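Side-chain contacts in alpha-glucosidase (Pseudoalteromonas sp. K8, PDB 5HQA), which hydrolyses alpha-glucosides as a calcium-containing, chloride-activated member of glycoside hydrolase family 97: residues Q68-R73 against S259-G264; Y303-V308 against Q545-V550; Y520-S525 against D566-A571; P526-A531 against V550-Q555. All blocks are in the same frame, centred on the assembly; numbering follows the deposited sequence.

Interaction 1: residues Q68-R73 against S259-G264; sequences QPWGER and SWVKPG. With FMT (formic acid), chain L.
Trp70 meets Val261 and Pro263 in a small, buried apolar contact. Its side chain starts at CB, which lies 3.7 Å from CG of the Pro263 ring. CB points toward 259-264, and CG sits between the backbone N and the carbonyl carbon (chi1 53°), which puts the CD1-NE1 edge beside Val261. CD1 comes within 4.0 Å of Val261 CG1. NE1 is closer to the same methyl, with Trp70 NE1 to Val261 CG1 at 3.7 Å. The N-H itself is spent on Pro449 O, so Val261 only packs beside it. The indole also touches Ile452 of strand 451-454 and Tyr524.

Val261 faces two ways. CG1 goes to Trp70, while CG2 stands 3.5 Å above one face of the next ring, Trp260, toward its rim. Trp260 does not touch 68-73. Its NE1 donates to O2 of a formic acid, probably from the crystallisation liquor, with Trp260 NE1 to formic acid O2 at 3.1 Å, and weakly to Asp257 O. The formic acid oxygen lies at the ring edge, in plane. The indole also makes a cation-pi contact with Lys430. A leucine in place of Trp260 would probably leave Lys430 without its aromatic partner and Val261 CG2 without the ring face it rests on.

Within 68-73, Gln68 NE2 donates to Arg73 O (3.0 Å) and to Glu72 OE1 (3.1 Å). Between these two segments, the join of the N-terminal region to the lead-in of barrel strand 264-269 is van der Waals packing, with the buried indole N-H satisfied by a backbone carbonyl.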
loop_
_atom_site.group_PDB
_atom_site.type_symbol
_atom_site.label_atom_id
_atom_site.label_comp_id
_atom_site.label_asym_id
_atom_site.label_seq_id
_atom_site.Cartn_x
_atom_site.Cartn_y
_atom_site.Cartn_z
ATOM N N GLN A 68 16.552 6.013 4.190
ATOM C CA GLN A 68 15.254 6.581 3.832
ATOM C C GLN A 68 15.025 7.898 4.566
ATOM O O GLN A 68 15.417 8.039 5.727
ATOM C CB GLN A 68 14.123 5.630 4.192
ATOM C CG GLN A 68 14.253 4.242 3.623
ATOM C CD GLN A 68 12.890 3.640 3.395
ATOM O OE1 GLN A 68 12.211 3.994 2.433
ATOM N NE2 GLN A 68 12.468 2.747 4.290
ATOM N N PRO A 69 14.376 8.874 3.928
ATOM C CA PRO A 69 13.989 10.080 4.680
ATOM C C PRO A 69 12.954 9.783 5.750
ATOM O O PRO A 69 12.970 10.400 6.818
ATOM C CB PRO A 69 13.434 11.009 3.590
ATOM C CG PRO A 69 12.943 10.072 2.517
ATOM C CD PRO A 69 13.926 8.915 2.524
ATOM N N TRP A 70 12.047 8.853 5.471
ATOM C CA TRP A 70 11.053 8.342 6.401
ATOM C C TRP A 70 10.736 6.938 5.924
ATOM O O TRP A 70 10.987 6.596 4.767
ATOM C CB TRP A 70 9.777 9.193 6.419
ATOM C CG TRP A 70 9.193 9.391 5.042
ATOM C CD1 TRP A 70 9.421 10.446 4.202
ATOM C CD2 TRP A 70 8.303 8.509 4.343
ATOM N NE1 TRP A 70 8.721 10.279 3.027
ATOM C CE2 TRP A 70 8.029 9.098 3.088
ATOM C CE3 TRP A 70 7.704 7.285 4.656
ATOM C CZ2 TRP A 70 7.182 8.502 2.148
ATOM C CZ3 TRP A 70 6.866 6.697 3.724
ATOM C CH2 TRP A 70 6.609 7.308 2.486
ATOM N N GLY A 71 10.184 6.117 6.800
ATOM C CA GLY A 71 9.858 4.774 6.375
ATOM C C GLY A 71 9.666 3.829 7.544
ATOM O O GLY A 71 9.572 4.239 8.704
ATOM N N GLU A 72 9.592 2.547 7.188
ATOM C CA GLU A 72 9.493 1.451 8.136
ATOM C C GLU A 72 10.859 1.025 8.660
ATOM O O GLU A 72 10.936 0.276 9.640
ATOM C CB GLU A 72 8.773 0.269 7.470
ATOM C CG GLU A 72 9.539 -0.403 6.312
ATOM C CD GLU A 72 9.364 0.271 4.941
ATOM O OE1 GLU A 72 9.725 1.461 4.775
ATOM O OE2 GLU A 72 8.879 -0.417 4.009
ATOM N N ARG A 73 11.932 1.492 8.032
ATOM C CA ARG A 73 13.278 1.313 8.547
ATOM C C ARG A 73 14.128 2.437 7.979
ATOM O O ARG A 73 13.850 2.953 6.892
ATOM C CB ARG A 73 13.865 -0.064 8.195
ATOM C CG ARG A 73 13.955 -0.363 6.703
ATOM C CD ARG A 73 14.439 -1.803 6.456
ATOM N NE ARG A 73 13.768 -2.751 7.344
ATOM C CZ ARG A 73 12.649 -3.399 7.045
ATOM N NH1 ARG A 73 12.110 -4.227 7.926
ATOM N NH2 ARG A 73 12.068 -3.229 5.870
ATOM N N SER A 259 12.733 17.239 3.776
ATOM C CA SER A 259 12.449 17.428 5.194
ATOM C C SER A 259 11.072 18.045 5.428
ATOM O O SER A 259 10.567 17.994 6.557
ATOM C CB SER A 259 13.541 18.290 5.833
ATOM O OG SER A 259 13.608 19.556 5.203
ATOM N N TRP A 260 10.448 18.608 4.390
ATOM C CA TRP A 260 9.102 19.156 4.494
ATOM C C TRP A 260 8.013 18.092 4.476
ATOM O O TRP A 260 6.833 18.430 4.641
ATOM C CB TRP A 260 8.855 20.151 3.361
ATOM C CG TRP A 260 9.220 19.635 1.986
ATOM C CD1 TRP A 260 10.426 19.767 1.352
ATOM C CD2 TRP A 260 8.365 18.930 1.074
ATOM N NE1 TRP A 260 10.373 19.183 0.106
ATOM C CE2 TRP A 260 9.120 18.664 -0.088
ATOM C CE3 TRP A 260 7.035 18.495 1.131
ATOM C CZ2 TRP A 260 8.588 17.985 -1.186
ATOM C CZ3 TRP A 260 6.510 17.817 0.042
ATOM C CH2 TRP A 260 7.285 17.570 -1.099
ATOM N N VAL A 261 8.371 16.832 4.253
ATOM C CA VAL A 261 7.448 15.709 4.392
ATOM C C VAL A 261 7.519 15.236 5.841
ATOM O O VAL A 261 8.587 14.829 6.313
ATOM C CB VAL A 261 7.806 14.575 3.421
ATOM C CG1 VAL A 261 6.845 13.417 3.605
ATOM C CG2 VAL A 261 7.790 15.064 1.978
ATOM N N LYS A 262 6.390 15.303 6.548
ATOM C CA LYS A 262 6.347 15.090 7.999
ATOM C C LYS A 262 5.468 13.900 8.355
ATOM O O LYS A 262 4.227 14.018 8.339
ATOM C CB LYS A 262 5.823 16.337 8.717
ATOM C CG LYS A 262 6.604 17.628 8.459
ATOM C CD LYS A 262 8.048 17.543 8.950
ATOM C CE LYS A 262 8.595 18.925 9.307
ATOM N NZ LYS A 262 7.917 19.999 8.521
ATOM N N PRO A 263 6.046 12.749 8.702
ATOM C CA PRO A 263 5.231 11.661 9.257
ATOM C C PRO A 263 4.559 12.113 10.543
ATOM O O PRO A 263 5.102 12.930 11.289
ATOM C CB PRO A 263 6.253 10.550 9.527
ATOM C CG PRO A 263 7.428 10.889 8.650
ATOM C CD PRO A 263 7.471 12.390 8.620
ATOM N N GLY A 264 3.370 11.588 10.803
ATOM C CA GLY A 264 2.683 11.956 12.026
ATOM C C GLY A 264 1.292 11.359 12.079
ATOM O O GLY A 264 0.894 10.587 11.210
HETATM C C FMT L . 11.496 19.996 -3.354
HETATM O O1 FMT L . 10.478 20.034 -4.049
HETATM O O2 FMT L . 11.798 19.054 -2.615
#

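Interaction 2: residues Y303-V308 against Q545-V550; sequences YGFDGV and QFIQDV
Tyr303 turns the edge of its ring to the amide of Gln548. The ring and amide planes stand 71° apart, and NE2 arrives in the plane of the ring. Tyr303 CD1 to Gln548 NE2 is 3.4 Å, a packing distance. Gln548 gets there with an extended chain: CG is anti to the carbonyl carbon (chi1 -68°) and chi2 is 177°. On the way its CG passes 3.6 Å from Tyr303 O.

Phe305 and Ile547 form the apolar half. Their side chains run at a slant to each other, and the CG2 methyl of Ile547 sits at the ring edge, 4.0 Å from Phe305 CZ. The same ring has Tyr303 CB at its edge, in plane, so Tyr303 and Phe305 also pack together.

Waters lie between the two backbones. One molecule lies 3.1 Å from Tyr303 O and 2.7 Å from Gln548 O. A second, 3.2 Å from Gly304 O, has only a weak link to Gln548 O. Within the helix, Gln545 NE2 donates to Asp549 OD1 (2.8 Å), meeting it from above the carboxylate plane.

Gly304, with positive phi, ends helix 290-303, and the chain then enters strand 307-310 of the parallel barrel sheet. Helix 541-549 lies against this turn. Phe305 also rests on strand 264-269, while Ile547 reaches helix 513-522 through Leu517 and Tyr520.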
loop_
_atom_site.group_PDB
_atom_site.type_symbol
_atom_site.label_atom_id
_atom_site.label_comp_id
_atom_site.label_asym_id
_atom_site.label_seq_id
_atom_site.Cartn_x
_atom_site.Cartn_y
_atom_site.Cartn_z
ATOM N N TYR A 303 -4.083 16.788 22.335
ATOM C CA TYR A 303 -3.758 15.373 22.459
ATOM C C TYR A 303 -2.634 14.921 21.538
ATOM O O TYR A 303 -2.346 13.723 21.475
ATOM C CB TYR A 303 -5.023 14.539 22.249
ATOM C CG TYR A 303 -5.976 14.727 23.406
ATOM C CD1 TYR A 303 -5.706 14.153 24.642
ATOM C CD2 TYR A 303 -7.116 15.514 23.283
ATOM C CE1 TYR A 303 -6.560 14.329 25.720
ATOM C CE2 TYR A 303 -7.977 15.704 24.364
ATOM C CZ TYR A 303 -7.691 15.105 25.576
ATOM O OH TYR A 303 -8.530 15.276 26.653
ATOM N N GLY A 304 -1.978 15.842 20.835
ATOM C CA GLY A 304 -0.760 15.505 20.129
ATOM C C GLY A 304 -0.920 15.017 18.704
ATOM O O GLY A 304 -0.164 14.146 18.264
ATOM N N PHE A 305 -1.869 15.576 17.957
ATOM C CA PHE A 305 -2.060 15.223 16.558
ATOM C C PHE A 305 -1.636 16.383 15.669
ATOM O O PHE A 305 -1.853 17.550 16.008
ATOM C CB PHE A 305 -3.511 14.818 16.299
ATOM C CG PHE A 305 -3.896 13.557 17.016
ATOM C CD1 PHE A 305 -4.363 13.601 18.318
ATOM C CD2 PHE A 305 -3.729 12.323 16.406
ATOM C CE1 PHE A 305 -4.685 12.437 18.996
ATOM C CE2 PHE A 305 -4.054 11.150 17.076
ATOM C CZ PHE A 305 -4.532 11.208 18.373
ATOM N N ASP A 306 -1.011 16.051 14.535
ATOM C CA ASP A 306 -0.376 17.063 13.695
ATOM C C ASP A 306 -1.364 17.815 12.813
ATOM O O ASP A 306 -1.093 18.960 12.432
ATOM C CB ASP A 306 0.683 16.421 12.795
ATOM C CG ASP A 306 1.872 15.900 13.566
ATOM O OD1 ASP A 306 2.098 16.356 14.703
ATOM O OD2 ASP A 306 2.595 15.038 13.021
ATOM N N GLY A 307 -2.477 17.184 12.441
ATOM C CA GLY A 307 -3.348 17.782 11.448
ATOM C C GLY A 307 -4.768 17.281 11.574
ATOM O O GLY A 307 -5.051 16.287 12.248
ATOM N N VAL A 308 -5.667 18.004 10.906
ATOM C CA VAL A 308 -7.085 17.666 10.850
ATOM C C VAL A 308 -7.485 17.577 9.383
ATOM O O VAL A 308 -7.452 18.584 8.667
ATOM C CB VAL A 308 -7.955 18.695 11.585
ATOM C CG1 VAL A 308 -9.433 18.372 11.391
ATOM C CG2 VAL A 308 -7.586 18.747 13.066
ATOM N N GLN A 545 -4.218 6.542 25.424
ATOM C CA GLN A 545 -2.813 6.864 25.668
ATOM C C GLN A 545 -1.886 6.133 24.699
ATOM O O GLN A 545 -0.852 6.686 24.297
ATOM C CB GLN A 545 -2.438 6.538 27.116
ATOM C CG GLN A 545 -1.054 7.042 27.515
ATOM C CD GLN A 545 -0.966 8.558 27.500
ATOM O OE1 GLN A 545 -1.726 9.250 28.185
ATOM N NE2 GLN A 545 -0.039 9.085 26.709
ATOM N N PHE A 546 -2.231 4.906 24.293
ATOM C CA PHE A 546 -1.361 4.225 23.338
ATOM C C PHE A 546 -1.308 4.968 22.012
ATOM O O PHE A 546 -0.236 5.103 21.411
ATOM C CB PHE A 546 -1.798 2.785 23.089
ATOM C CG PHE A 546 -0.858 2.061 22.172
ATOM C CD1 PHE A 546 0.368 1.603 22.649
ATOM C CD2 PHE A 546 -1.158 1.897 20.824
ATOM C CE1 PHE A 546 1.271 0.959 21.799
ATOM C CE2 PHE A 546 -0.265 1.258 19.970
ATOM C CZ PHE A 546 0.953 0.792 20.462
ATOM N N ILE A 547 -2.458 5.444 21.529
ATOM C CA ILE A 547 -2.482 6.183 20.272
ATOM C C ILE A 547 -1.707 7.488 20.409
ATOM O O ILE A 547 -0.999 7.907 19.487
ATOM C CB ILE A 547 -3.936 6.429 19.828
ATOM C CG1 ILE A 547 -4.655 5.095 19.632
ATOM C CG2 ILE A 547 -3.972 7.251 18.544
ATOM C CD1 ILE A 547 -6.112 5.234 19.159
ATOM N N GLN A 548 -1.821 8.148 21.564
ATOM C CA GLN A 548 -1.043 9.357 21.790
ATOM C C GLN A 548 0.448 9.069 21.788
ATOM O O GLN A 548 1.240 9.908 21.346
ATOM C CB GLN A 548 -1.432 9.998 23.114
ATOM C CG GLN A 548 -2.828 10.579 23.135
ATOM C CD GLN A 548 -3.164 11.119 24.501
ATOM O OE1 GLN A 548 -3.690 10.400 25.345
ATOM N NE2 GLN A 548 -2.828 12.378 24.742
ATOM N N ASP A 549 0.850 7.896 22.286
ATOM C CA ASP A 549 2.272 7.596 22.420
ATOM C C ASP A 549 2.897 7.109 21.117
ATOM O O ASP A 549 4.079 7.373 20.867
ATOM C CB ASP A 549 2.505 6.531 23.497
ATOM C CG ASP A 549 2.330 7.054 24.916
ATOM O OD1 ASP A 549 2.152 8.281 25.124
ATOM O OD2 ASP A 549 2.397 6.211 25.839
ATOM N N VAL A 550 2.147 6.395 20.284
ATOM C CA VAL A 550 2.786 5.567 19.261
ATOM C C VAL A 550 3.334 6.440 18.132
ATOM O O VAL A 550 2.651 7.365 17.668
ATOM C CB VAL A 550 1.813 4.490 18.743
ATOM C CG1 VAL A 550 0.619 5.105 17.973
ATOM C CG2 VAL A 550 2.551 3.436 17.904
HETATM O O HOH W 1 -0.123 13.611 23.979
HETATM O O HOH W 2 0.578 12.571 21.525
HETATM O O HOH W 3 2.225 12.235 19.129
#

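Interaction 3: residues Y520-S525 against D566-A571; sequences YVVLYS and DFIVFA. With MG (magnesium ion), chain F.
The last turn of helix 513-522 comes down on strand 567-574, with Val522 and Phe570 nearest at 5.7 Å between CA atoms. Val522 and Ile568 meet through methyls. CG1 of Val522 lies 3.7 Å from CG2 of Ile568, and the two side chains slant across each other. With CG1 anti to the backbone N of Val522 (chi1 168°), that methyl is the one brought to Ile568.

Phe570 CB points toward the helix end, and the side chain packs on its backbone. Its CB is 3.7 Å from Val521 O, and its CD2 is 3.6 Å from Val522 O. Both carbonyls approach the ring obliquely. Val521 O also accepts a hydrogen bond from Arg572 NE, and Val522 O a weak one from Arg572 NH2. Arg572 makes a cation-pi contact with Phe570, so it meets both the helix end and the ring. An alanine at Phe570 is likely to open a gap under the helix end and deprive Arg572 of its ring partner.

Just before the strand, Asp566 OD1 binds the magnesium ion at 2.1 Å. Three waters also bind it, and Gly565 O and Asp592 OD2 complete six ligands. Asp566 and Phe567 both face Ala563, a classic beta bulge. The contact is a helix-on-sheet packing: the last turn of helix 513-522, in the barrel region, rests on the antiparallel C-terminal sheet, whose turn between strands 554-563 and 567-574 gives two of the three protein ligands of the magnesium.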
loop_
_atom_site.group_PDB
_atom_site.type_symbol
_atom_site.label_atom_id
_atom_site.label_comp_id
_atom_site.label_asym_id
_atom_site.label_seq_id
_atom_site.Cartn_x
_atom_site.Cartn_y
_atom_site.Cartn_z
ATOM N N TYR A 520 -1.844 0.189 14.889
ATOM C CA TYR A 520 -0.862 1.254 14.726
ATOM C C TYR A 520 0.549 0.715 14.574
ATOM O O TYR A 520 1.431 1.438 14.095
ATOM C CB TYR A 520 -0.942 2.236 15.911
ATOM C CG TYR A 520 -2.188 3.088 15.826
ATOM C CD1 TYR A 520 -2.179 4.293 15.140
ATOM C CD2 TYR A 520 -3.382 2.655 16.376
ATOM C CE1 TYR A 520 -3.320 5.061 15.026
ATOM C CE2 TYR A 520 -4.535 3.415 16.263
ATOM C CZ TYR A 520 -4.498 4.617 15.589
ATOM O OH TYR A 520 -5.642 5.368 15.471
ATOM N N VAL A 521 0.793 -0.527 14.983
ATOM C CA VAL A 521 2.085 -1.148 14.769
ATOM C C VAL A 521 2.030 -2.213 13.680
ATOM O O VAL A 521 3.037 -2.437 13.002
ATOM C CB VAL A 521 2.644 -1.735 16.084
ATOM C CG1 VAL A 521 4.122 -2.125 15.917
ATOM C CG2 VAL A 521 2.481 -0.730 17.219
ATOM N N VAL A 522 0.876 -2.846 13.461
ATOM C CA VAL A 522 0.803 -3.903 12.458
ATOM C C VAL A 522 0.776 -3.329 11.045
ATOM O O VAL A 522 1.438 -3.857 10.145
ATOM C CB VAL A 522 -0.417 -4.804 12.730
ATOM C CG1 VAL A 522 -0.667 -5.724 11.541
ATOM C CG2 VAL A 522 -0.191 -5.617 13.991
ATOM N N LEU A 523 0.012 -2.257 10.807
ATOM C CA LEU A 523 -0.159 -1.720 9.452
ATOM C C LEU A 523 0.676 -0.455 9.310
ATOM O O LEU A 523 0.319 0.591 9.862
ATOM C CB LEU A 523 -1.628 -1.433 9.150
ATOM C CG LEU A 523 -2.584 -2.624 9.170
ATOM C CD1 LEU A 523 -4.006 -2.139 8.881
ATOM C CD2 LEU A 523 -2.158 -3.699 8.167
ATOM N N TYR A 524 1.778 -0.545 8.570
ATOM C CA TYR A 524 2.676 0.596 8.457
ATOM C C TYR A 524 2.060 1.698 7.596
ATOM O O TYR A 524 1.530 1.437 6.510
ATOM C CB TYR A 524 4.031 0.180 7.874
ATOM C CG TYR A 524 4.828 1.417 7.533
ATOM C CD1 TYR A 524 5.199 2.318 8.533
ATOM C CD2 TYR A 524 5.150 1.728 6.214
ATOM C CE1 TYR A 524 5.887 3.482 8.235
ATOM C CE2 TYR A 524 5.847 2.892 5.906
ATOM C CZ TYR A 524 6.204 3.759 6.924
ATOM O OH TYR A 524 6.877 4.909 6.626
ATOM N N SER A 525 2.147 2.944 8.082
ATOM C CA SER A 525 1.890 4.126 7.271
ATOM C C SER A 525 2.590 5.309 7.919
ATOM O O SER A 525 2.587 5.404 9.157
ATOM C CB SER A 525 0.390 4.404 7.141
ATOM O OG SER A 525 0.165 5.562 6.357
ATOM N N ASP A 566 -4.247 -15.654 9.254
ATOM C CA ASP A 566 -4.388 -16.130 10.624
ATOM C C ASP A 566 -3.878 -15.130 11.648
ATOM O O ASP A 566 -4.627 -14.763 12.559
ATOM C CB ASP A 566 -3.666 -17.476 10.806
ATOM C CG ASP A 566 -4.369 -18.618 10.095
ATOM O OD1 ASP A 566 -5.542 -18.441 9.671
ATOM O OD2 ASP A 566 -3.749 -19.699 9.965
ATOM N N PHE A 567 -2.628 -14.675 11.540
ATOM C CA PHE A 567 -2.124 -13.720 12.529
ATOM C C PHE A 567 -0.830 -13.100 12.035
ATOM O O PHE A 567 -0.194 -13.604 11.106
ATOM C CB PHE A 567 -1.892 -14.376 13.900
ATOM C CG PHE A 567 -0.676 -15.269 13.963
ATOM C CD1 PHE A 567 -0.708 -16.559 13.430
ATOM C CD2 PHE A 567 0.494 -14.834 14.588
ATOM C CE1 PHE A 567 0.412 -17.398 13.504
ATOM C CE2 PHE A 567 1.615 -15.660 14.668
ATOM C CZ PHE A 567 1.576 -16.945 14.123
ATOM N N ILE A 568 -0.436 -12.003 12.687
ATOM C CA ILE A 568 0.870 -11.394 12.452
ATOM C C ILE A 568 1.295 -10.664 13.721
ATOM O O ILE A 568 0.461 -10.121 14.453
ATOM C CB ILE A 568 0.873 -10.439 11.226
ATOM C CG1 ILE A 568 2.267 -9.817 11.049
ATOM C CG2 ILE A 568 -0.188 -9.367 11.378
ATOM C CD1 ILE A 568 2.767 -9.748 9.659
ATOM N N VAL A 569 2.607 -10.675 13.985
ATOM C CA VAL A 569 3.228 -9.962 15.099
ATOM C C VAL A 569 4.348 -9.097 14.537
ATOM O O VAL A 569 5.270 -9.616 13.893
ATOM C CB VAL A 569 3.791 -10.920 16.160
ATOM C CG1 VAL A 569 4.346 -10.123 17.346
ATOM C CG2 VAL A 569 2.724 -11.906 16.612
ATOM N N PHE A 570 4.284 -7.788 14.794
ATOM C CA PHE A 570 5.304 -6.835 14.367
ATOM C C PHE A 570 5.977 -6.233 15.587
ATOM O O PHE A 570 5.309 -5.918 16.573
ATOM C CB PHE A 570 4.697 -5.692 13.551
ATOM C CG PHE A 570 4.999 -5.740 12.081
ATOM C CD1 PHE A 570 6.243 -5.353 11.603
ATOM C CD2 PHE A 570 4.019 -6.113 11.173
ATOM C CE1 PHE A 570 6.520 -5.370 10.232
ATOM C CE2 PHE A 570 4.284 -6.126 9.809
ATOM C CZ PHE A 570 5.533 -5.748 9.344
ATOM N N ALA A 571 7.299 -6.077 15.519
ATOM C CA ALA A 571 8.049 -5.234 16.441
ATOM C C ALA A 571 8.758 -4.152 15.632
ATOM O O ALA A 571 9.355 -4.446 14.588
ATOM C CB ALA A 571 9.056 -6.056 17.250
HETATM MG MG MG F . -7.395 -17.569 9.347
HETATM O O HOH W 4 -9.213 -16.829 8.830
HETATM O O HOH W 5 -8.391 -19.273 10.028
HETATM O O HOH W 6 -7.280 -18.374 7.434
#

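Interaction 4: residues P526-A531 against V550-Q555; sequences PIQMAA and VPTDWQ
Thr552 OG1 donates to Pro526 O at 2.7 Å, the one hydrogen bond between the two segments. The hydroxyl comes from above the carbonyl plane, 42° out of it. Thr552 holds OG1 between its backbone N and carbonyl carbon (chi1 71°), which directs the hydroxyl at Pro526. The carbonyl has a second partner, the backbone of Gly264. A straight CA-H...O contact runs the other way, with Pro526 CA to Thr552 O at 3.6 Å.

Strand 527-529 is the last strand in sequence of the parallel sheet of the TIM-barrel region, beside strand 264-269. Segment 550-555 follows helix 541-549 and leads into the C-terminal antiparallel sheet, so Thr552 fastens the linker to the barrel strand.

The methyl of Thr552 packs on the stem of Gln528, where Thr552 CG2 and Gln528 CG are 3.6 Å apart. The two side chains run alongside, heading opposite ways. Gln528 bends beyond CG, and its amide turns to Leu523 O, which accepts from NE2. A water accepts a weak bond from the same NE2 and lies 2.8 Å from Pro551 O.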
loop_
_atom_site.group_PDB
_atom_site.type_symbol
_atom_site.label_atom_id
_atom_site.label_comp_id
_atom_site.label_asym_id
_atom_site.label_seq_id
_atom_site.Cartn_x
_atom_site.Cartn_y
_atom_site.Cartn_z
ATOM N N PRO A 526 3.207 6.211 7.145
ATOM C CA PRO A 526 3.879 7.364 7.772
ATOM C C PRO A 526 2.905 8.355 8.374
ATOM O O PRO A 526 3.294 9.123 9.267
ATOM C CB PRO A 526 4.668 7.986 6.613
ATOM C CG PRO A 526 3.872 7.614 5.400
ATOM C CD PRO A 526 3.351 6.226 5.679
ATOM N N ILE A 527 1.660 8.378 7.907
ATOM C CA ILE A 527 0.592 9.096 8.589
ATOM C C ILE A 527 -0.431 8.067 9.041
ATOM O O ILE A 527 -0.786 7.158 8.283
ATOM C CB ILE A 527 -0.053 10.199 7.723
ATOM C CG1 ILE A 527 -0.580 9.651 6.398
ATOM C CG2 ILE A 527 0.940 11.340 7.487
ATOM C CD1 ILE A 527 -1.479 10.641 5.665
ATOM N N GLN A 528 -0.851 8.181 10.294
ATOM C CA GLN A 528 -1.814 7.279 10.899
ATOM C C GLN A 528 -2.970 8.116 11.416
ATOM O O GLN A 528 -2.757 9.080 12.158
ATOM C CB GLN A 528 -1.186 6.478 12.047
ATOM C CG GLN A 528 -0.111 5.452 11.610
ATOM C CD GLN A 528 -0.713 4.160 11.053
ATOM O OE1 GLN A 528 -1.887 4.114 10.671
ATOM N NE2 GLN A 528 0.096 3.108 10.998
ATOM N N MET A 529 -4.181 7.765 11.021
ATOM C CA MET A 529 -5.343 8.465 11.535
ATOM C C MET A 529 -5.775 7.849 12.850
ATOM O O MET A 529 -5.693 6.634 13.034
ATOM C CB MET A 529 -6.498 8.414 10.534
ATOM C CG MET A 529 -7.562 9.453 10.813
ATOM S SD MET A 529 -8.853 9.327 9.560
ATOM C CE MET A 529 -9.766 10.840 9.889
ATOM N N ALA A 530 -6.206 8.698 13.769
ATOM C CA ALA A 530 -7.104 8.279 14.839
ATOM C C ALA A 530 -8.492 8.587 14.299
ATOM O O ALA A 530 -8.945 9.732 14.338
ATOM C CB ALA A 530 -6.804 9.001 16.147
ATOM N N ALA A 531 -9.152 7.561 13.760
ATOM C CA ALA A 531 -10.297 7.746 12.879
ATOM C C ALA A 531 -11.590 8.118 13.597
ATOM O O ALA A 531 -12.518 8.606 12.938
ATOM C CB ALA A 531 -10.529 6.467 12.073
ATOM N N VAL A 550 2.147 6.395 20.284
ATOM C CA VAL A 550 2.786 5.567 19.261
ATOM C C VAL A 550 3.334 6.440 18.132
ATOM O O VAL A 550 2.651 7.365 17.668
ATOM C CB VAL A 550 1.813 4.490 18.743
ATOM C CG1 VAL A 550 0.619 5.105 17.973
ATOM C CG2 VAL A 550 2.551 3.436 17.904
ATOM N N PRO A 551 4.562 6.200 17.671
ATOM C CA PRO A 551 5.099 6.929 16.516
ATOM C C PRO A 551 4.587 6.321 15.210
ATOM O O PRO A 551 3.878 5.310 15.200
ATOM C CB PRO A 551 6.612 6.762 16.671
ATOM C CG PRO A 551 6.779 5.477 17.417
ATOM C CD PRO A 551 5.571 5.339 18.311
ATOM N N THR A 552 4.937 6.980 14.095
ATOM C CA THR A 552 4.581 6.509 12.760
ATOM C C THR A 552 5.812 6.398 11.862
ATOM O O THR A 552 5.673 6.213 10.645
ATOM C CB THR A 552 3.550 7.431 12.091
ATOM O OG1 THR A 552 4.175 8.674 11.747
ATOM C CG2 THR A 552 2.370 7.709 13.021
ATOM N N ASP A 553 7.003 6.513 12.429
ATOM C CA ASP A 553 8.238 6.532 11.661
ATOM C C ASP A 553 9.251 5.696 12.428
ATOM O O ASP A 553 9.423 5.883 13.636
ATOM C CB ASP A 553 8.721 7.974 11.470
ATOM C CG ASP A 553 9.821 8.092 10.434
ATOM O OD1 ASP A 553 10.644 9.023 10.569
ATOM O OD2 ASP A 553 9.860 7.267 9.490
ATOM N N TRP A 554 9.902 4.766 11.741
ATOM C CA TRP A 554 10.580 3.678 12.419
ATOM C C TRP A 554 11.999 3.549 11.903
ATOM O O TRP A 554 12.234 3.621 10.693
ATOM C CB TRP A 554 9.833 2.358 12.194
ATOM C CG TRP A 554 8.362 2.451 12.490
ATOM C CD1 TRP A 554 7.344 2.615 11.585
ATOM C CD2 TRP A 554 7.746 2.387 13.780
ATOM N NE1 TRP A 554 6.132 2.658 12.238
ATOM C CE2 TRP A 554 6.352 2.522 13.586
ATOM C CE3 TRP A 554 8.240 2.243 15.086
ATOM C CZ2 TRP A 554 5.444 2.501 14.648
ATOM C CZ3 TRP A 554 7.333 2.214 16.143
ATOM C CH2 TRP A 554 5.951 2.345 15.913
ATOM N N GLN A 555 12.957 3.361 12.814
ATOM C CA GLN A 555 14.297 3.067 12.323
ATOM C C GLN A 555 14.482 1.593 11.989
ATOM O O GLN A 555 15.364 1.267 11.187
ATOM C CB GLN A 555 15.371 3.522 13.314
ATOM C CG GLN A 555 15.191 3.084 14.738
ATOM C CD GLN A 555 16.406 3.455 15.574
ATOM O OE1 GLN A 555 17.537 3.166 15.181
ATOM N NE2 GLN A 555 16.185 4.117 16.709
HETATM O O HOH W 7 2.201 3.911 13.496
#

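Interactions 2 and 4 are close, with centres about 9 Å apart. They share Val550, and Phe305 CE2 lies 3.6 Å from Ala530 CB. Interaction 1 is about 10 Å from interaction 4, between centres, and Gly71 N probably bonds to Asp553 OD2 at 2.9 Å. Interaction 3 joins interaction 4 through a probable bond from Tyr520 OH to Met529 O (2.7 Å) and packing of Tyr524 CE1 on Thr552 O (3.6 Å). Interactions 1, 3 and 4 lie where the barrel meets its neighbours, while interaction 2 lies within the barrel region. Gln528 is about 11 Å from the calcium ligand Glu455, between side chains, and its side chain is about 13 Å from the bound acarbose unit. Magnesium sits at interaction 3.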